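Local coordinates for trans-4-hydroxy-L-proline dehydratase (Clostridioides difficile 70-100-2010, PDB 6VXC), which catalyses, as a glycyl radical enzyme, the dehydration of trans-4-hydroxy-L-proline to (S)-1-pyrroline-5-carboxylate in the anaerobic degradation of hydroxyproline, at residues A[397-402]-A[407-412]; A[742-747]-A[754-759]; A[366-371]-A[427-432]; A[329-334]-A[377-382]. All blocks are in the same frame, centred on the assembly; numbering follows the deposited sequence.

Interaction 1 of 4, residues A[397-402]-A[407-412]; sequences SNVQIS and QKFLKR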
loop_
_atom_site.group_PDB
_atom_site.type_symbol
_atom_site.label_atom_id
_atom_site.label_comp_id
_atom_site.label_asym_id
_atom_site.label_seq_id
_atom_site.Cartn_x
_atom_site.Cartn_y
_atom_site.Cartn_z
ATOM N N SER A 397 3.707 -7.619 8.174
ATOM C CA SER A 397 5.040 -7.941 8.682
ATOM C C SER A 397 5.748 -8.877 7.702
ATOM O O SER A 397 5.374 -10.047 7.564
ATOM C CB SER A 397 4.950 -8.571 10.074
ATOM O OG SER A 397 6.246 -8.913 10.549
ATOM N N ASN A 398 6.777 -8.365 7.041
ATOM C CA ASN A 398 7.441 -9.068 5.949
ATOM C C ASN A 398 8.940 -9.127 6.200
ATOM O O ASN A 398 9.466 -8.471 7.103
ATOM C CB ASN A 398 7.146 -8.376 4.614
ATOM C CG ASN A 398 5.682 -8.294 4.353
ATOM O OD1 ASN A 398 5.008 -9.310 4.316
ATOM N ND2 ASN A 398 5.165 -7.101 4.254
ATOM N N VAL A 399 9.642 -9.868 5.341
ATOM C CA VAL A 399 11.078 -10.056 5.476
ATOM C C VAL A 399 11.784 -9.660 4.184
ATOM O O VAL A 399 11.252 -9.842 3.085
ATOM C CB VAL A 399 11.414 -11.514 5.877
ATOM C CG1 VAL A 399 10.748 -11.835 7.214
ATOM C CG2 VAL A 399 11.024 -12.518 4.795
ATOM N N GLN A 400 12.952 -9.044 4.341
ATOM C CA GLN A 400 13.914 -8.844 3.270
ATOM C C GLN A 400 14.955 -9.953 3.347
ATOM O O GLN A 400 15.610 -10.133 4.379
ATOM C CB GLN A 400 14.590 -7.477 3.367
ATOM C CG GLN A 400 13.916 -6.360 2.588
ATOM C CD GLN A 400 14.821 -5.145 2.424
ATOM O OE1 GLN A 400 15.973 -5.269 2.005
ATOM N NE2 GLN A 400 14.319 -3.968 2.796
ATOM N N ILE A 401 15.120 -10.667 2.250
ATOM C CA ILE A 401 16.060 -11.763 2.148
ATOM C C ILE A 401 17.178 -11.305 1.230
ATOM O O ILE A 401 16.925 -10.926 0.085
ATOM C CB ILE A 401 15.379 -13.033 1.616
ATOM C CG1 ILE A 401 14.209 -13.450 2.523
ATOM C CG2 ILE A 401 16.400 -14.139 1.415
ATOM C CD1 ILE A 401 14.554 -13.642 4.000
ATOM N N SER A 402 18.401 -11.327 1.745
ATOM C CA SER A 402 19.627 -11.018 1.029
ATOM C C SER A 402 20.428 -12.296 0.820
ATOM O O SER A 402 20.280 -13.270 1.559
ATOM C CB SER A 402 20.464 -9.992 1.822
ATOM O OG SER A 402 21.801 -9.896 1.361
ATOM N N GLN A 407 20.612 -18.638 6.599
ATOM C CA GLN A 407 19.550 -19.562 6.220
ATOM C C GLN A 407 18.571 -19.791 7.367
ATOM O O GLN A 407 17.381 -19.996 7.131
ATOM C CB GLN A 407 20.148 -20.886 5.742
ATOM C CG GLN A 407 19.134 -21.803 5.061
ATOM C CD GLN A 407 18.772 -21.350 3.659
ATOM O OE1 GLN A 407 19.150 -20.258 3.228
ATOM N NE2 GLN A 407 18.057 -22.206 2.927
ATOM N N LYS A 408 19.040 -19.737 8.610
ATOM C CA LYS A 408 18.137 -19.911 9.744
ATOM C C LYS A 408 17.026 -18.862 9.741
ATOM O O LYS A 408 15.869 -19.168 10.057
ATOM C CB LYS A 408 18.920 -19.840 11.056
ATOM C CG LYS A 408 18.046 -19.860 12.305
ATOM C CD LYS A 408 18.878 -19.784 13.598
ATOM C CE LYS A 408 17.987 -19.666 14.826
ATOM N NZ LYS A 408 18.768 -19.336 16.043
ATOM N N PHE A 409 17.362 -17.617 9.402
ATOM C CA PHE A 409 16.348 -16.569 9.376
ATOM C C PHE A 409 15.329 -16.839 8.276
ATOM O O PHE A 409 14.120 -16.781 8.506
ATOM C CB PHE A 409 17.009 -15.205 9.183
ATOM C CG PHE A 409 16.029 -14.048 9.142
ATOM C CD1 PHE A 409 15.548 -13.492 10.317
ATOM C CD2 PHE A 409 15.595 -13.521 7.931
ATOM C CE1 PHE A 409 14.656 -12.429 10.289
ATOM C CE2 PHE A 409 14.689 -12.456 7.898
ATOM C CZ PHE A 409 14.220 -11.909 9.089
ATOM N N LEU A 410 15.803 -17.165 7.075
ATOM C CA LEU A 410 14.878 -17.474 5.993
ATOM C C LEU A 410 13.946 -18.629 6.364
ATOM O O LEU A 410 12.737 -18.571 6.110
ATOM C CB LEU A 410 15.667 -17.795 4.720
ATOM C CG LEU A 410 14.879 -18.375 3.547
ATOM C CD1 LEU A 410 13.755 -17.434 3.086
ATOM C CD2 LEU A 410 15.823 -18.759 2.391
ATOM N N LYS A 411 14.491 -19.691 6.971
ATOM C CA LYS A 411 13.662 -20.855 7.269
ATOM C C LYS A 411 12.626 -20.543 8.343
ATOM O O LYS A 411 11.499 -21.042 8.285
ATOM C CB LYS A 411 14.534 -22.047 7.667
ATOM C CG LYS A 411 15.273 -22.661 6.463
ATOM C CD LYS A 411 16.083 -23.895 6.838
ATOM C CE LYS A 411 15.186 -25.065 7.233
ATOM N NZ LYS A 411 15.983 -26.328 7.373
ATOM N N ARG A 412 12.984 -19.721 9.325
ATOM C CA ARG A 412 12.000 -19.283 10.306
ATOM C C ARG A 412 10.864 -18.512 9.636
ATOM O O ARG A 412 9.692 -18.676 10.000
ATOM C CB ARG A 412 12.682 -18.437 11.378
ATOM C CG ARG A 412 11.755 -17.869 12.411
ATOM C CD ARG A 412 11.276 -18.927 13.387
ATOM N NE ARG A 412 10.497 -18.318 14.463
ATOM C CZ ARG A 412 9.189 -18.465 14.599
ATOM N NH1 ARG A 412 8.528 -19.221 13.731
ATOM N NH2 ARG A 412 8.545 -17.864 15.591
#
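The phenyl ring of Phe409 meets three groups of strand 397-401, and none of them sits squarely over a ring face. At the ring edge, near its plane, comes the terminal methyl of Ile401, with CD1 4.1 Å from Phe409 CD2. Val399 approaches obliquely: its CG1 lies 3.9 Å from Phe409 CZ, while its CB is 4.0 Å from Phe409 CE2, and the valine and the ring lie alongside one another, pointing opposite ways. The carbonyl Gln400 O, also oblique, is a looser neighbour at 4.3 Å from Phe409 CE2. The ring reaches this far because CG is anti to the backbone N (chi1 -180°), which extends the side chain from the helix to the strand.

Beside the aromatic group, Ile401 CD1 also touches Leu410 CD1, at 4.0 Å. These two side chains cross at about a right angle, and the same isoleucine methyl thereby bridges consecutive helix residues. All five touching residues are buried, and the contact between the segments is apolar throughout its side chains. Phe426 of the next strand and Leu384 of helix 378-390 extend this layer. Gln400 CB points away from the helix, and its OE1 is hydrogen-bonded with Thr429 OG1.

Strand and helix run nearly antiparallel, at 148° with axes 9.8 Å apart. This is the packing of a beta-alpha-beta unit, strand 396-401, helix 407-418 and parallel strand 426-428, consistent with the beta/alpha barrel of glycyl radical enzymes.

Interaction 2 of 4, residues A[742-747]-A[754-759]; sequences ANLVRA and HHIQFN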
loop_
_atom_site.group_PDB
_atom_site.type_symbol
_atom_site.label_atom_id
_atom_site.label_comp_id
_atom_site.label_asym_id
_atom_site.label_seq_id
_atom_site.Cartn_x
_atom_site.Cartn_y
_atom_site.Cartn_z
ATOM N N ALA A 742 12.142 -22.508 1.099
ATOM C CA ALA A 742 13.337 -21.683 1.193
ATOM C C ALA A 742 14.130 -21.708 -0.102
ATOM O O ALA A 742 14.627 -20.675 -0.552
ATOM C CB ALA A 742 14.214 -22.168 2.352
ATOM N N ASN A 743 14.267 -22.884 -0.704
ATOM C CA ASN A 743 15.032 -23.000 -1.932
ATOM C C ASN A 743 14.351 -22.280 -3.086
ATOM O O ASN A 743 15.027 -21.725 -3.952
ATOM C CB ASN A 743 15.239 -24.472 -2.277
ATOM C CG ASN A 743 16.262 -25.158 -1.369
ATOM O OD1 ASN A 743 16.951 -24.504 -0.594
ATOM N ND2 ASN A 743 16.375 -26.481 -1.490
ATOM N N LEU A 744 13.017 -22.325 -3.144
ATOM C CA LEU A 744 12.310 -21.625 -4.210
ATOM C C LEU A 744 12.525 -20.115 -4.100
ATOM O O LEU A 744 12.770 -19.434 -5.103
ATOM C CB LEU A 744 10.816 -21.963 -4.161
ATOM C CG LEU A 744 9.974 -21.458 -5.347
ATOM C CD1 LEU A 744 10.260 -22.274 -6.608
ATOM C CD2 LEU A 744 8.491 -21.407 -5.047
ATOM N N VAL A 745 12.461 -19.588 -2.884
ATOM C CA VAL A 745 12.714 -18.165 -2.669
ATOM C C VAL A 745 14.114 -17.798 -3.146
ATOM O O VAL A 745 14.292 -16.836 -3.903
ATOM C CB VAL A 745 12.493 -17.804 -1.190
ATOM C CG1 VAL A 745 12.921 -16.364 -0.904
ATOM C CG2 VAL A 745 11.028 -17.989 -0.830
ATOM N N ARG A 746 15.120 -18.570 -2.709
ATOM C CA ARG A 746 16.514 -18.334 -3.095
ATOM C C ARG A 746 16.713 -18.452 -4.601
ATOM O O ARG A 746 17.492 -17.696 -5.193
ATOM C CB ARG A 746 17.454 -19.331 -2.392
ATOM C CG ARG A 746 17.608 -19.195 -0.897
ATOM C CD ARG A 746 18.681 -18.226 -0.513
ATOM N NE ARG A 746 19.020 -18.348 0.898
ATOM C CZ ARG A 746 19.487 -17.337 1.621
ATOM N NH1 ARG A 746 19.658 -16.150 1.051
ATOM N NH2 ARG A 746 19.743 -17.493 2.910
ATOM N N ALA A 747 16.082 -19.448 -5.222
ATOM C CA ALA A 747 16.236 -19.620 -6.657
ATOM C C ALA A 747 15.686 -18.409 -7.394
ATOM O O ALA A 747 16.368 -17.814 -8.234
ATOM C CB ALA A 747 15.528 -20.895 -7.120
ATOM N N HIS A 754 11.887 -10.002 -7.702
ATOM C CA HIS A 754 11.677 -8.955 -6.712
ATOM C C HIS A 754 10.992 -9.449 -5.439
ATOM O O HIS A 754 11.381 -9.066 -4.331
ATOM C CB HIS A 754 10.849 -7.826 -7.343
ATOM C CG HIS A 754 10.485 -6.744 -6.386
ATOM N ND1 HIS A 754 11.367 -5.767 -5.992
ATOM C CD2 HIS A 754 9.333 -6.501 -5.721
ATOM C CE1 HIS A 754 10.767 -4.950 -5.143
ATOM N NE2 HIS A 754 9.534 -5.380 -4.954
ATOM N N HIS A 755 9.960 -10.279 -5.581
ATOM C CA HIS A 755 9.038 -10.562 -4.494
ATOM C C HIS A 755 8.333 -11.887 -4.744
ATOM O O HIS A 755 8.019 -12.224 -5.885
ATOM C CB HIS A 755 8.001 -9.439 -4.372
ATOM C CG HIS A 755 6.725 -9.858 -3.714
ATOM N ND1 HIS A 755 5.660 -10.390 -4.411
ATOM C CD2 HIS A 755 6.346 -9.819 -2.417
ATOM C CE1 HIS A 755 4.674 -10.650 -3.571
ATOM N NE2 HIS A 755 5.066 -10.312 -2.353
ATOM N N ILE A 756 8.048 -12.610 -3.662
ATOM C CA ILE A 756 7.172 -13.772 -3.726
ATOM C C ILE A 756 6.493 -13.932 -2.370
ATOM O O ILE A 756 7.081 -13.639 -1.322
ATOM C CB ILE A 756 7.954 -15.041 -4.171
ATOM C CG1 ILE A 756 7.013 -16.194 -4.559
ATOM C CG2 ILE A 756 8.959 -15.498 -3.119
ATOM C CD1 ILE A 756 7.737 -17.301 -5.296
ATOM N N GLN A 757 5.247 -14.408 -2.398
ATOM C CA GLN A 757 4.479 -14.660 -1.185
ATOM C C GLN A 757 3.569 -15.863 -1.437
ATOM O O GLN A 757 3.181 -16.122 -2.575
ATOM C CB GLN A 757 3.658 -13.441 -0.784
ATOM C CG GLN A 757 2.607 -13.065 -1.808
ATOM C CD GLN A 757 2.022 -11.679 -1.565
ATOM O OE1 GLN A 757 2.676 -10.810 -0.980
ATOM N NE2 GLN A 757 0.770 -11.484 -1.965
ATOM N N PHE A 758 3.207 -16.582 -0.371
ATOM C CA PHE A 758 2.597 -17.904 -0.495
ATOM C C PHE A 758 1.231 -17.995 0.185
ATOM O O PHE A 758 1.031 -17.484 1.291
ATOM C CB PHE A 758 3.512 -18.989 0.100
ATOM C CG PHE A 758 4.890 -19.019 -0.502
ATOM C CD1 PHE A 758 5.063 -19.279 -1.863
ATOM C CD2 PHE A 758 6.014 -18.791 0.289
ATOM C CE1 PHE A 758 6.339 -19.310 -2.422
ATOM C CE2 PHE A 758 7.299 -18.815 -0.259
ATOM C CZ PHE A 758 7.461 -19.081 -1.622
ATOM N N ASN A 759 0.301 -18.656 -0.493
ATOM C CA ASN A 759 -0.863 -19.264 0.132
ATOM C C ASN A 759 -0.583 -20.746 0.374
ATOM O O ASN A 759 0.024 -21.414 -0.465
ATOM C CB ASN A 759 -2.119 -19.113 -0.731
ATOM C CG ASN A 759 -2.939 -17.888 -0.366
ATOM O OD1 ASN A 759 -3.226 -17.639 0.806
ATOM N ND2 ASN A 759 -3.342 -17.129 -1.371
#
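Leu744 and Val745, neighbours on the helix, meet Ile756 and Phe758, which project from one face of the strand. Two of the contacts are aliphatic on aromatic. Val745 CG2 points at the edge of the Phe758 ring, in its plane, and stands 3.8 Å from Phe758 CZ. Leu744 approaches the same ring obliquely, with CD2 4.0 Å from Phe758 CE1. The two methyls thus meet different ring carbons.

The other two contacts are purely aliphatic. Val745 CG2 lies 4.0 Å from Ile756 CG2. Leu744 CD2 is 4.2 Å from Ile756 CD1, a methyl carried outward by an extended isoleucine chain (chi1 -167°, chi2 166°), and these side chains cross at about a right angle. One methyl of each helix residue therefore touches both strand residues.

Axes 9.5 Å apart and directions 160° from parallel place the helix along the strand, closing the beta-alpha-beta unit of strand 724-726, helix 734-750 and strand 755-759. Ile707 of helix 703-711 also touches Leu744 and Ile756, and Phe727 meets the Phe758 ring. With all four touching residues buried and apolar, the contact between these segments rests on hydrophobic burial; directional bonds of the helix, such as those of Arg746 with Gln407 and Ser402, are made elsewhere.

Interaction 3 of 4, residues A[366-371]-A[427-432]; sequences GGINPD and YNTEAI
Thr429 meets Gly367 and Ile368 where a loop leaving strand 362-366 passes the N-capped start of helix 429-438, a strand-to-helix junction whose cap is Asn428.

The apolar part rests on one methyl. Thr429 CG2 is 3.9 Å from Ile368 CG2, and the same methyl is 3.9 Å from Ile368 CD1; Ile368 CG1 is only slightly farther. Three isoleucine carbons thus lie against the methyl: with CG1 placed between the backbone N and the carbonyl carbon (chi1 56°), both branches face the threonine.

The polar side of Thr429 does different work. Its OG1 lies 3.6 Å from Gly367 CA, a van der Waals approach to a residue without a side chain. Gly367 has a positive phi, readily adopted by glycine; at Gly366 a CB would press on the carbonyl O of the residue before. The hydroxyl is satisfied by a hydrogen bond with Gln400 OE1 on the neighbouring strand, while Gly367 itself is bonded through its backbone to Gln400. One residue of strand 396-401 thus braces both sides of this contact.

Bonds within the helix start form the third group. Beyond the ordinary backbone bond from Ile432 N to Asn428 O, the side-chain oxygen of Asn428 receives two weak capping bonds. Ala431 N reaches Asn428 OD1 at 3.3 Å with a fairly straight N-H (158°). The shorter one, from Glu430 N to Asn428 OD1 at 3.0 Å, is strongly bent, to 123°.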
loop_
_atom_site.group_PDB
_atom_site.type_symbol
_atom_site.label_atom_id
_atom_site.label_comp_id
_atom_site.label_asym_id
_atom_site.label_seq_id
_atom_site.Cartn_x
_atom_site.Cartn_y
_atom_site.Cartn_z
ATOM N N GLY A 366 14.953 -8.064 8.561
ATOM C CA GLY A 366 16.048 -8.789 7.943
ATOM C C GLY A 366 16.974 -7.876 7.156
ATOM O O GLY A 366 17.564 -6.949 7.720
ATOM N N GLY A 367 17.096 -8.126 5.854
ATOM C CA GLY A 367 17.768 -7.228 4.945
ATOM C C GLY A 367 19.216 -6.986 5.325
ATOM O O GLY A 367 19.936 -7.885 5.783
ATOM N N ILE A 368 19.664 -5.751 5.071
ATOM C CA ILE A 368 21.032 -5.314 5.314
ATOM C C ILE A 368 21.000 -4.089 6.214
ATOM O O ILE A 368 20.013 -3.357 6.270
ATOM C CB ILE A 368 21.788 -5.011 4.006
ATOM C CG1 ILE A 368 21.023 -3.977 3.167
ATOM C CG2 ILE A 368 21.989 -6.276 3.195
ATOM C CD1 ILE A 368 21.688 -3.695 1.893
ATOM N N ASN A 369 22.101 -3.879 6.932
ATOM C CA ASN A 369 22.229 -2.705 7.782
ATOM C C ASN A 369 22.701 -1.511 6.962
ATOM O O ASN A 369 22.998 -1.627 5.770
ATOM C CB ASN A 369 23.144 -3.014 8.974
ATOM C CG ASN A 369 24.563 -3.380 8.577
ATOM O OD1 ASN A 369 25.068 -2.988 7.536
ATOM N ND2 ASN A 369 25.226 -4.134 9.447
ATOM N N PRO A 370 22.756 -0.325 7.572
ATOM C CA PRO A 370 23.159 0.861 6.811
ATOM C C PRO A 370 24.540 0.747 6.187
ATOM O O PRO A 370 24.808 1.451 5.209
ATOM C CB PRO A 370 23.081 1.982 7.854
ATOM C CG PRO A 370 22.017 1.522 8.782
ATOM C CD PRO A 370 22.222 0.036 8.900
ATOM N N ASP A 371 25.409 -0.134 6.687
ATOM C CA ASP A 371 26.706 -0.356 6.062
ATOM C C ASP A 371 26.646 -1.350 4.909
ATOM O O ASP A 371 27.656 -1.549 4.235
ATOM C CB ASP A 371 27.723 -0.859 7.102
ATOM C CG ASP A 371 28.113 0.214 8.112
ATOM O OD1 ASP A 371 28.131 1.398 7.737
ATOM O OD2 ASP A 371 28.404 -0.127 9.273
ATOM N N TYR A 427 10.967 -10.371 0.109
ATOM C CA TYR A 427 11.495 -9.371 -0.812
ATOM C C TYR A 427 12.994 -9.563 -0.989
ATOM O O TYR A 427 13.703 -9.860 -0.025
ATOM C CB TYR A 427 11.238 -7.931 -0.318
ATOM C CG TYR A 427 9.788 -7.604 -0.066
ATOM C CD1 TYR A 427 8.923 -7.359 -1.127
ATOM C CD2 TYR A 427 9.295 -7.515 1.229
ATOM C CE1 TYR A 427 7.587 -7.075 -0.912
ATOM C CE2 TYR A 427 7.967 -7.226 1.465
ATOM C CZ TYR A 427 7.114 -7.004 0.386
ATOM O OH TYR A 427 5.801 -6.709 0.626
ATOM N N ASN A 428 13.470 -9.349 -2.217
ATOM C CA ASN A 428 14.867 -9.568 -2.598
ATOM C C ASN A 428 15.673 -8.297 -2.333
ATOM O O ASN A 428 15.564 -7.313 -3.073
ATOM C CB ASN A 428 14.951 -9.983 -4.065
ATOM C CG ASN A 428 16.373 -10.262 -4.525
ATOM O OD1 ASN A 428 17.332 -9.982 -3.816
ATOM N ND2 ASN A 428 16.505 -10.858 -5.709
ATOM N N THR A 429 16.494 -8.327 -1.282
ATOM C CA THR A 429 17.284 -7.153 -0.911
ATOM C C THR A 429 18.169 -6.680 -2.057
ATOM O O THR A 429 18.284 -5.470 -2.302
ATOM C CB THR A 429 18.133 -7.454 0.325
ATOM O OG1 THR A 429 17.284 -7.685 1.454
ATOM C CG2 THR A 429 19.110 -6.314 0.606
ATOM N N GLU A 430 18.812 -7.607 -2.766
ATOM C CA GLU A 430 19.692 -7.181 -3.852
ATOM C C GLU A 430 18.904 -6.543 -4.987
ATOM O O GLU A 430 19.399 -5.611 -5.620
ATOM C CB GLU A 430 20.547 -8.340 -4.373
ATOM C CG GLU A 430 21.804 -8.538 -3.515
ATOM C CD GLU A 430 21.468 -9.132 -2.157
ATOM O OE1 GLU A 430 20.891 -10.227 -2.158
ATOM O OE2 GLU A 430 21.736 -8.493 -1.110
ATOM N N ALA A 431 17.686 -7.021 -5.256
ATOM C CA ALA A 431 16.866 -6.375 -6.273
ATOM C C ALA A 431 16.454 -4.977 -5.836
ATOM O O ALA A 431 16.562 -4.015 -6.603
ATOM C CB ALA A 431 15.639 -7.237 -6.587
ATOM N N ILE A 432 16.007 -4.841 -4.590
ATOM C CA ILE A 432 15.618 -3.534 -4.054
ATOM C C ILE A 432 16.743 -2.522 -4.221
ATOM O O ILE A 432 16.532 -1.402 -4.707
ATOM C CB ILE A 432 15.207 -3.668 -2.577
ATOM C CG1 ILE A 432 13.862 -4.400 -2.460
ATOM C CG2 ILE A 432 15.189 -2.306 -1.923
ATOM C CD1 ILE A 432 13.585 -4.929 -1.063
#

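Interaction 4 of 4, residues A[329-334]-A[377-382]; sequences ELLECL and NEVSYI
Between 329-334 and 377-382 a single methyl, Leu331 CD1, makes every close contact. It stands 4.0 Å from Ile382 CG2, and its second partner, Val379 CG1, is looser at 4.5 Å. The buried surface is correspondingly small, 92 Å² summed over both sides, and the closest pair of CA atoms, Leu331 CA and Ile382 CA, is 8.3 Å apart.

The leucine spans this gap with an extended end. Its CG is anti to the carbonyl carbon and CD1 continues away from CA (chi2 174°), so the methyl is presented at the far point of the side chain. It meets the CG2 branch of Ile382, the two side chains crossing at about a right angle.

Val379 and Ile382 lie in the first turns of their helix, whose start is fixed by a capping box. Asn377 N donates to Ser380 OG at 2.9 Å in a nearly straight bond (168°), and Ser380 N returns one to Asn377 OD1 at 3.0 Å. The second donor is tilted 29° from the carbonyl plane. Asp306 engages both cap side chains, through OD2 with Ser380 and through its backbone O with Asn377.

The helices go on packing beyond, Leu331 on Ile383 and Val386, and Glu332 on Val386 and Met390. Tyr276 and Trp284 of helix 276-293 flank helix 324-339. Helix 378-390 lies between helix 324-339 and strand 396-401, touching the strand through Leu384 and Met387.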
loop_
_atom_site.group_PDB
_atom_site.type_symbol
_atom_site.label_atom_id
_atom_site.label_comp_id
_atom_site.label_asym_id
_atom_site.label_seq_id
_atom_site.Cartn_x
_atom_site.Cartn_y
_atom_site.Cartn_z
ATOM N N GLU A 329 7.210 -7.975 24.486
ATOM C CA GLU A 329 5.931 -7.490 24.988
ATOM C C GLU A 329 5.606 -6.115 24.402
ATOM O O GLU A 329 4.462 -5.846 24.019
ATOM C CB GLU A 329 5.946 -7.445 26.522
ATOM C CG GLU A 329 4.638 -6.930 27.144
ATOM C CD GLU A 329 4.662 -6.882 28.678
ATOM O OE1 GLU A 329 3.604 -7.061 29.299
ATOM O OE2 GLU A 329 5.729 -6.627 29.255
ATOM N N LEU A 330 6.603 -5.238 24.325
ATOM C CA LEU A 330 6.373 -3.905 23.775
ATOM C C LEU A 330 6.007 -3.978 22.295
ATOM O O LEU A 330 5.148 -3.228 21.830
ATOM C CB LEU A 330 7.598 -3.019 24.000
ATOM C CG LEU A 330 7.761 -2.559 25.447
ATOM C CD1 LEU A 330 9.156 -2.021 25.723
ATOM C CD2 LEU A 330 6.709 -1.515 25.785
ATOM N N LEU A 331 6.641 -4.880 21.545
ATOM C CA LEU A 331 6.307 -5.032 20.134
ATOM C C LEU A 331 4.938 -5.665 19.936
ATOM O O LEU A 331 4.240 -5.324 18.980
ATOM C CB LEU A 331 7.378 -5.852 19.415
ATOM C CG LEU A 331 8.654 -5.060 19.153
ATOM C CD1 LEU A 331 9.731 -5.929 18.569
ATOM C CD2 LEU A 331 8.350 -3.871 18.231
ATOM N N GLU A 332 4.536 -6.589 20.810
ATOM C CA GLU A 332 3.174 -7.107 20.728
ATOM C C GLU A 332 2.169 -6.000 20.988
ATOM O O GLU A 332 1.125 -5.935 20.334
ATOM C CB GLU A 332 2.979 -8.282 21.700
ATOM C CG GLU A 332 3.675 -9.555 21.192
ATOM C CD GLU A 332 3.510 -10.811 22.067
ATOM O OE1 GLU A 332 2.745 -10.798 23.062
ATOM O OE2 GLU A 332 4.171 -11.822 21.731
ATOM N N CYS A 333 2.488 -5.096 21.911
ATOM C CA CYS A 333 1.649 -3.919 22.103
ATOM C C CYS A 333 1.578 -3.085 20.832
ATOM O O CYS A 333 0.493 -2.672 20.416
ATOM C CB CYS A 333 2.171 -3.076 23.273
ATOM S SG CYS A 333 1.924 -3.770 24.925
ATOM N N LEU A 334 2.732 -2.817 20.213
ATOM C CA LEU A 334 2.781 -2.082 18.951
ATOM C C LEU A 334 1.921 -2.743 17.876
ATOM O O LEU A 334 1.161 -2.068 17.171
ATOM C CB LEU A 334 4.226 -1.961 18.471
ATOM C CG LEU A 334 4.366 -1.124 17.188
ATOM C CD1 LEU A 334 3.754 0.270 17.383
ATOM C CD2 LEU A 334 5.811 -1.017 16.751
ATOM N N ASN A 377 19.410 -9.342 13.247
ATOM C CA ASN A 377 19.881 -9.116 14.605
ATOM C C ASN A 377 18.837 -9.697 15.551
ATOM O O ASN A 377 17.833 -10.274 15.119
ATOM C CB ASN A 377 20.163 -7.616 14.857
ATOM C CG ASN A 377 18.923 -6.735 14.688
ATOM O OD1 ASN A 377 17.831 -7.077 15.154
ATOM N ND2 ASN A 377 19.092 -5.592 14.011
ATOM N N GLU A 378 19.055 -9.522 16.854
ATOM C CA GLU A 378 18.157 -10.142 17.823
ATOM C C GLU A 378 16.746 -9.593 17.698
ATOM O O GLU A 378 15.774 -10.328 17.894
ATOM C CB GLU A 378 18.659 -9.936 19.256
ATOM C CG GLU A 378 19.786 -10.861 19.654
ATOM C CD GLU A 378 19.423 -12.326 19.446
ATOM O OE1 GLU A 378 20.110 -13.003 18.640
ATOM O OE2 GLU A 378 18.431 -12.789 20.054
ATOM N N VAL A 379 16.611 -8.296 17.400
ATOM C CA VAL A 379 15.272 -7.731 17.252
ATOM C C VAL A 379 14.565 -8.368 16.069
ATOM O O VAL A 379 13.350 -8.559 16.104
ATOM C CB VAL A 379 15.299 -6.184 17.110
ATOM C CG1 VAL A 379 13.876 -5.666 16.925
ATOM C CG2 VAL A 379 15.925 -5.503 18.346
ATOM N N SER A 380 15.307 -8.702 15.009
ATOM C CA SER A 380 14.706 -9.366 13.853
ATOM C C SER A 380 13.985 -10.635 14.270
ATOM O O SER A 380 12.870 -10.916 13.808
ATOM C CB SER A 380 15.766 -9.704 12.796
ATOM O OG SER A 380 16.647 -8.640 12.541
ATOM N N TYR A 381 14.628 -11.435 15.116
ATOM C CA TYR A 381 14.008 -12.674 15.556
ATOM C C TYR A 381 12.854 -12.413 16.508
ATOM O O TYR A 381 11.866 -13.150 16.487
ATOM C CB TYR A 381 15.056 -13.594 16.186
ATOM C CG TYR A 381 15.912 -14.274 15.154
ATOM C CD1 TYR A 381 15.382 -15.285 14.361
ATOM C CD2 TYR A 381 17.241 -13.907 14.964
ATOM C CE1 TYR A 381 16.142 -15.931 13.406
ATOM C CE2 TYR A 381 18.020 -14.540 14.005
ATOM C CZ TYR A 381 17.462 -15.554 13.227
ATOM O OH TYR A 381 18.232 -16.193 12.283
ATOM N N ILE A 382 12.950 -11.360 17.332
ATOM C CA ILE A 382 11.820 -10.985 18.172
ATOM C C ILE A 382 10.608 -10.623 17.306
ATOM O O ILE A 382 9.486 -11.051 17.586
ATOM C CB ILE A 382 12.210 -9.844 19.133
ATOM C CG1 ILE A 382 13.353 -10.262 20.068
ATOM C CG2 ILE A 382 11.035 -9.451 19.984
ATOM C CD1 ILE A 382 13.910 -9.100 20.922
#

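In the fold
From the N terminus, interaction 4 opens first, at 329-334, and closes a loop of 42 residues at 377-382. Before it closes, interaction 3 opens at 366-371, so the two cross; interaction 3 spans 55 residues to 427-432. Nested inside it is the short loop of interaction 1, 397-402 with 407-412. Interaction 2, 742-747 with 754-759, follows in series far downstream, in the C-terminal glycyl radical region. Interactions 1, 2 and 3 all reach the same mixed sheet, where strand 426-428 lies between 396-401 and 755-759. Arg746 bonds with Gln407 of helix 407-418 and with Ser402 O just after strand 396-401, while Tyr381 brings interaction 4 against helix 407-418.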